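Long-range contact in ATP phosphoribosyltransferase regulatory subunit (Thermotoga maritima, PDB 1USY), which is probably required for the first step of histidine biosynthesis and may let histidine feedback-regulate ATP phosphoribosyltransferase: residues S11-F21 and E108-E119. Numbering follows the deposited sequence.
Sequences SFYSKATKKGF and EVLEIIVESASE
E108 reaches across to K19, whose chain bends at chi2 (-51°) and crosses the carboxylate at a slant. The salt bridge between K19 NZ and E108 OE1 is long, 3.5 Å. The other oxygen, OE2, is salt-bridged to K72, which also hydrogen-bonds to the K19 carbonyl oxygen. I112 fills the middle of the interface with two branches. Its CD1 lies 3.5 Å from K19 CG and also touches the F21 ring. Its CG2 packs against K15 CB and the F12 ring. I113 CD1 meets the edge of that ring, 3.7 Å from F12 CE1. E115 OE2 forms a salt bridge with K15 NZ, 3.2 Å. S116 OG is bonded to I112 O, 2.7 Å, and sits at the F12 ring edge. E119 splits its carboxylate: OE1 forms a salt bridge with K15 NZ at 2.7 Å, completing a K15-E115-E119 network, and OE2 accepts S11 OG at 2.9 Å. Both donors come from above its plane. K15 is a knob among I112, E115, S116 and E119; a methionine in its place would probably leave both glutamates without their shared positive mate. The helical segments 11-16 and 108-119 run nearly antiparallel, their directions 155° apart, and lie side by side on the large mixed sheet, consistent with the class II aminoacyl-tRNA synthetase fold.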
loop_
_atom_site.group_PDB
_atom_site.type_symbol
_atom_site.label_atom_id
_atom_site.label_comp_id
_atom_site.label_asym_id
_atom_site.label_seq_id
_atom_site.Cartn_x
_atom_site.Cartn_y
_atom_site.Cartn_z
ATOM N N SER B 11 32.692 16.616 15.001
ATOM C CA SER B 11 33.171 17.978 14.930
ATOM C C SER B 11 32.017 18.987 14.992
ATOM O O SER B 11 32.069 19.930 15.779
ATOM C CB SER B 11 33.991 18.160 13.653
ATOM O OG SER B 11 34.421 19.512 13.493
ATOM N N PHE B 12 30.990 18.751 14.172
ATOM C CA PHE B 12 29.806 19.597 14.058
ATOM C C PHE B 12 29.046 19.633 15.369
ATOM O O PHE B 12 28.593 20.677 15.787
ATOM C CB PHE B 12 28.878 19.078 12.938
ATOM C CG PHE B 12 27.650 19.905 12.749
ATOM C CD1 PHE B 12 27.720 21.128 12.074
ATOM C CD2 PHE B 12 26.419 19.463 13.221
ATOM C CE1 PHE B 12 26.588 21.916 11.912
ATOM C CE2 PHE B 12 25.254 20.231 13.046
ATOM C CZ PHE B 12 25.341 21.466 12.400
ATOM N N TYR B 13 28.922 18.464 15.988
ATOM C CA TYR B 13 28.376 18.278 17.326
ATOM C C TYR B 13 29.163 19.075 18.378
ATOM O O TYR B 13 28.575 19.592 19.326
ATOM C CB TYR B 13 28.380 16.767 17.661
ATOM C CG TYR B 13 28.417 16.450 19.146
ATOM C CD1 TYR B 13 27.327 16.769 19.977
ATOM C CD2 TYR B 13 29.540 15.854 19.730
ATOM C CE1 TYR B 13 27.351 16.510 21.338
ATOM C CE2 TYR B 13 29.569 15.586 21.103
ATOM C CZ TYR B 13 28.466 15.918 21.899
ATOM O OH TYR B 13 28.468 15.651 23.255
ATOM N N SER B 14 30.489 19.162 18.235
ATOM C CA SER B 14 31.278 20.008 19.144
ATOM C C SER B 14 31.019 21.477 18.917
ATOM O O SER B 14 30.853 22.223 19.864
ATOM C CB SER B 14 32.783 19.709 19.075
ATOM O OG SER B 14 32.976 18.306 19.100
ATOM N N LYS B 15 30.983 21.893 17.666
ATOM C CA LYS B 15 30.671 23.278 17.365
ATOM C C LYS B 15 29.324 23.667 17.938
ATOM O O LYS B 15 29.214 24.730 18.555
ATOM C CB LYS B 15 30.710 23.546 15.868
ATOM C CG LYS B 15 32.080 23.366 15.274
ATOM C CD LYS B 15 32.024 23.406 13.747
ATOM C CE LYS B 15 33.240 22.744 13.124
ATOM N NZ LYS B 15 34.499 23.080 13.837
ATOM N N ALA B 16 28.325 22.791 17.762
ATOM C CA ALA B 16 26.960 23.068 18.201
ATOM C C ALA B 16 26.748 23.038 19.723
ATOM O O ALA B 16 26.150 23.972 20.282
ATOM C CB ALA B 16 25.982 22.162 17.509
ATOM N N THR B 17 27.214 21.971 20.382
ATOM C CA THR B 17 27.016 21.817 21.818
ATOM C C THR B 17 28.110 22.613 22.490
ATOM O O THR B 17 28.989 22.044 23.137
ATOM C CB THR B 17 27.043 20.291 22.306
ATOM O OG1 THR B 17 28.002 19.535 21.562
ATOM C CG2 THR B 17 25.675 19.510 22.035
ATOM N N LYS B 18 28.053 23.925 22.313
ATOM C CA LYS B 18 29.061 24.891 22.786
ATOM C C LYS B 18 28.416 26.251 22.619
ATOM O O LYS B 18 28.686 27.209 23.350
ATOM C CB LYS B 18 30.338 24.845 21.946
ATOM C CG LYS B 18 31.574 24.508 22.737
ATOM C CD LYS B 18 32.777 24.253 21.815
ATOM C CE LYS B 18 33.362 22.845 22.048
ATOM N NZ LYS B 18 34.842 22.818 21.836
ATOM N N LYS B 19 27.566 26.288 21.610
ATOM C CA LYS B 19 26.646 27.352 21.371
ATOM C C LYS B 19 25.316 27.010 22.043
ATOM O O LYS B 19 24.341 27.735 21.904
ATOM C CB LYS B 19 26.489 27.559 19.861
ATOM C CG LYS B 19 27.754 28.071 19.145
ATOM C CD LYS B 19 28.363 29.307 19.819
ATOM C CE LYS B 19 29.135 30.207 18.824
ATOM N NZ LYS B 19 29.466 31.489 19.513
ATOM N N GLY B 20 25.284 25.908 22.789
ATOM C CA GLY B 20 24.078 25.527 23.481
ATOM C C GLY B 20 23.031 24.847 22.622
ATOM O O GLY B 20 21.879 24.799 23.029
ATOM N N PHE B 21 23.396 24.309 21.455
ATOM C CA PHE B 21 22.442 23.489 20.723
ATOM C C PHE B 21 22.461 22.086 21.297
ATOM O O PHE B 21 23.507 21.577 21.698
ATOM C CB PHE B 21 22.737 23.431 19.230
ATOM C CG PHE B 21 22.614 24.740 18.546
ATOM C CD1 PHE B 21 23.611 25.715 18.683
ATOM C CD2 PHE B 21 21.486 25.011 17.778
ATOM C CE1 PHE B 21 23.478 26.936 18.060
ATOM C CE2 PHE B 21 21.326 26.233 17.169
ATOM C CZ PHE B 21 22.330 27.193 17.293
ATOM N N GLU B 108 24.772 33.248 14.831
ATOM C CA GLU B 108 25.294 32.071 15.512
ATOM C C GLU B 108 25.080 30.806 14.675
ATOM O O GLU B 108 26.003 29.991 14.525
ATOM C CB GLU B 108 24.660 31.945 16.900
ATOM C CG GLU B 108 24.881 30.605 17.581
ATOM C CD GLU B 108 24.928 30.715 19.089
ATOM O OE1 GLU B 108 25.939 31.229 19.621
ATOM O OE2 GLU B 108 23.967 30.275 19.749
ATOM N N VAL B 109 23.883 30.643 14.118
ATOM C CA VAL B 109 23.644 29.538 13.177
ATOM C C VAL B 109 24.624 29.629 12.015
ATOM O O VAL B 109 25.386 28.705 11.778
ATOM C CB VAL B 109 22.195 29.492 12.655
ATOM C CG1 VAL B 109 22.051 28.395 11.554
ATOM C CG2 VAL B 109 21.211 29.280 13.824
ATOM N N LEU B 110 24.642 30.766 11.333
ATOM C CA LEU B 110 25.518 30.944 10.183
ATOM C C LEU B 110 26.926 30.575 10.544
ATOM O O LEU B 110 27.635 29.952 9.760
ATOM C CB LEU B 110 25.532 32.401 9.740
ATOM C CG LEU B 110 24.691 32.805 8.535
ATOM C CD1 LEU B 110 25.101 34.182 8.219
ATOM C CD2 LEU B 110 24.893 31.884 7.364
ATOM N N GLU B 111 27.338 30.958 11.738
ATOM C CA GLU B 111 28.733 30.875 12.059
ATOM C C GLU B 111 29.136 29.413 12.141
ATOM O O GLU B 111 30.157 29.029 11.570
ATOM C CB GLU B 111 29.071 31.732 13.284
ATOM C CG GLU B 111 29.571 31.002 14.517
ATOM C CD GLU B 111 30.944 30.406 14.313
ATOM O OE1 GLU B 111 31.837 31.152 13.833
ATOM O OE2 GLU B 111 31.119 29.194 14.612
ATOM N N ILE B 112 28.296 28.588 12.765
ATOM C CA ILE B 112 28.523 27.137 12.807
ATOM C C ILE B 112 28.449 26.447 11.416
ATOM O O ILE B 112 29.339 25.677 11.083
ATOM C CB ILE B 112 27.554 26.475 13.805
ATOM C CG1 ILE B 112 27.747 27.052 15.188
ATOM C CG2 ILE B 112 27.720 24.970 13.849
ATOM C CD1 ILE B 112 26.611 26.714 16.115
ATOM N N ILE B 113 27.415 26.729 10.626
ATOM C CA ILE B 113 27.265 26.101 9.317
ATOM C C ILE B 113 28.455 26.490 8.425
ATOM O O ILE B 113 29.091 25.629 7.831
ATOM C CB ILE B 113 25.903 26.464 8.618
ATOM C CG1 ILE B 113 24.661 25.857 9.289
ATOM C CG2 ILE B 113 25.900 25.988 7.166
ATOM C CD1 ILE B 113 24.888 24.774 10.226
ATOM N N VAL B 114 28.757 27.785 8.342
ATOM C CA VAL B 114 29.873 28.250 7.511
ATOM C C VAL B 114 31.184 27.634 7.996
ATOM O O VAL B 114 31.939 27.065 7.184
ATOM C CB VAL B 114 30.002 29.815 7.489
ATOM C CG1 VAL B 114 31.352 30.282 6.916
ATOM C CG2 VAL B 114 28.841 30.458 6.739
ATOM N N GLU B 115 31.475 27.755 9.297
ATOM C CA GLU B 115 32.728 27.199 9.829
ATOM C C GLU B 115 32.810 25.704 9.530
ATOM O O GLU B 115 33.896 25.199 9.139
ATOM C CB GLU B 115 32.877 27.416 11.323
ATOM C CG GLU B 115 34.129 26.777 11.888
ATOM C CD GLU B 115 34.234 26.918 13.381
ATOM O OE1 GLU B 115 33.535 27.765 13.953
ATOM O OE2 GLU B 115 35.031 26.183 14.000
ATOM N N SER B 116 31.672 25.018 9.693
ATOM C CA SER B 116 31.584 23.601 9.367
ATOM C C SER B 116 31.850 23.336 7.898
ATOM O O SER B 116 32.523 22.364 7.550
ATOM C CB SER B 116 30.221 23.021 9.749
ATOM O OG SER B 116 30.071 23.083 11.155
ATOM N N ALA B 117 31.327 24.193 7.032
ATOM C CA ALA B 117 31.450 23.949 5.595
ATOM C C ALA B 117 32.881 24.207 5.108
ATOM O O ALA B 117 33.442 23.444 4.322
ATOM C CB ALA B 117 30.408 24.752 4.785
ATOM N N SER B 118 33.486 25.262 5.619
ATOM C CA SER B 118 34.841 25.563 5.225
ATOM C C SER B 118 35.847 24.544 5.777
ATOM O O SER B 118 36.986 24.495 5.323
ATOM C CB SER B 118 35.207 26.989 5.608
ATOM O OG SER B 118 35.136 27.137 6.998
ATOM N N GLU B 119 35.433 23.709 6.719
ATOM C CA GLU B 119 36.328 22.668 7.230
ATOM C C GLU B 119 35.945 21.254 6.735
ATOM O O GLU B 119 36.776 20.360 6.695
ATOM C CB GLU B 119 36.481 22.759 8.762
ATOM C CG GLU B 119 35.581 21.824 9.571
ATOM C CD GLU B 119 36.020 21.607 11.029
ATOM O OE1 GLU B 119 36.179 22.624 11.761
ATOM O OE2 GLU B 119 36.190 20.416 11.448
#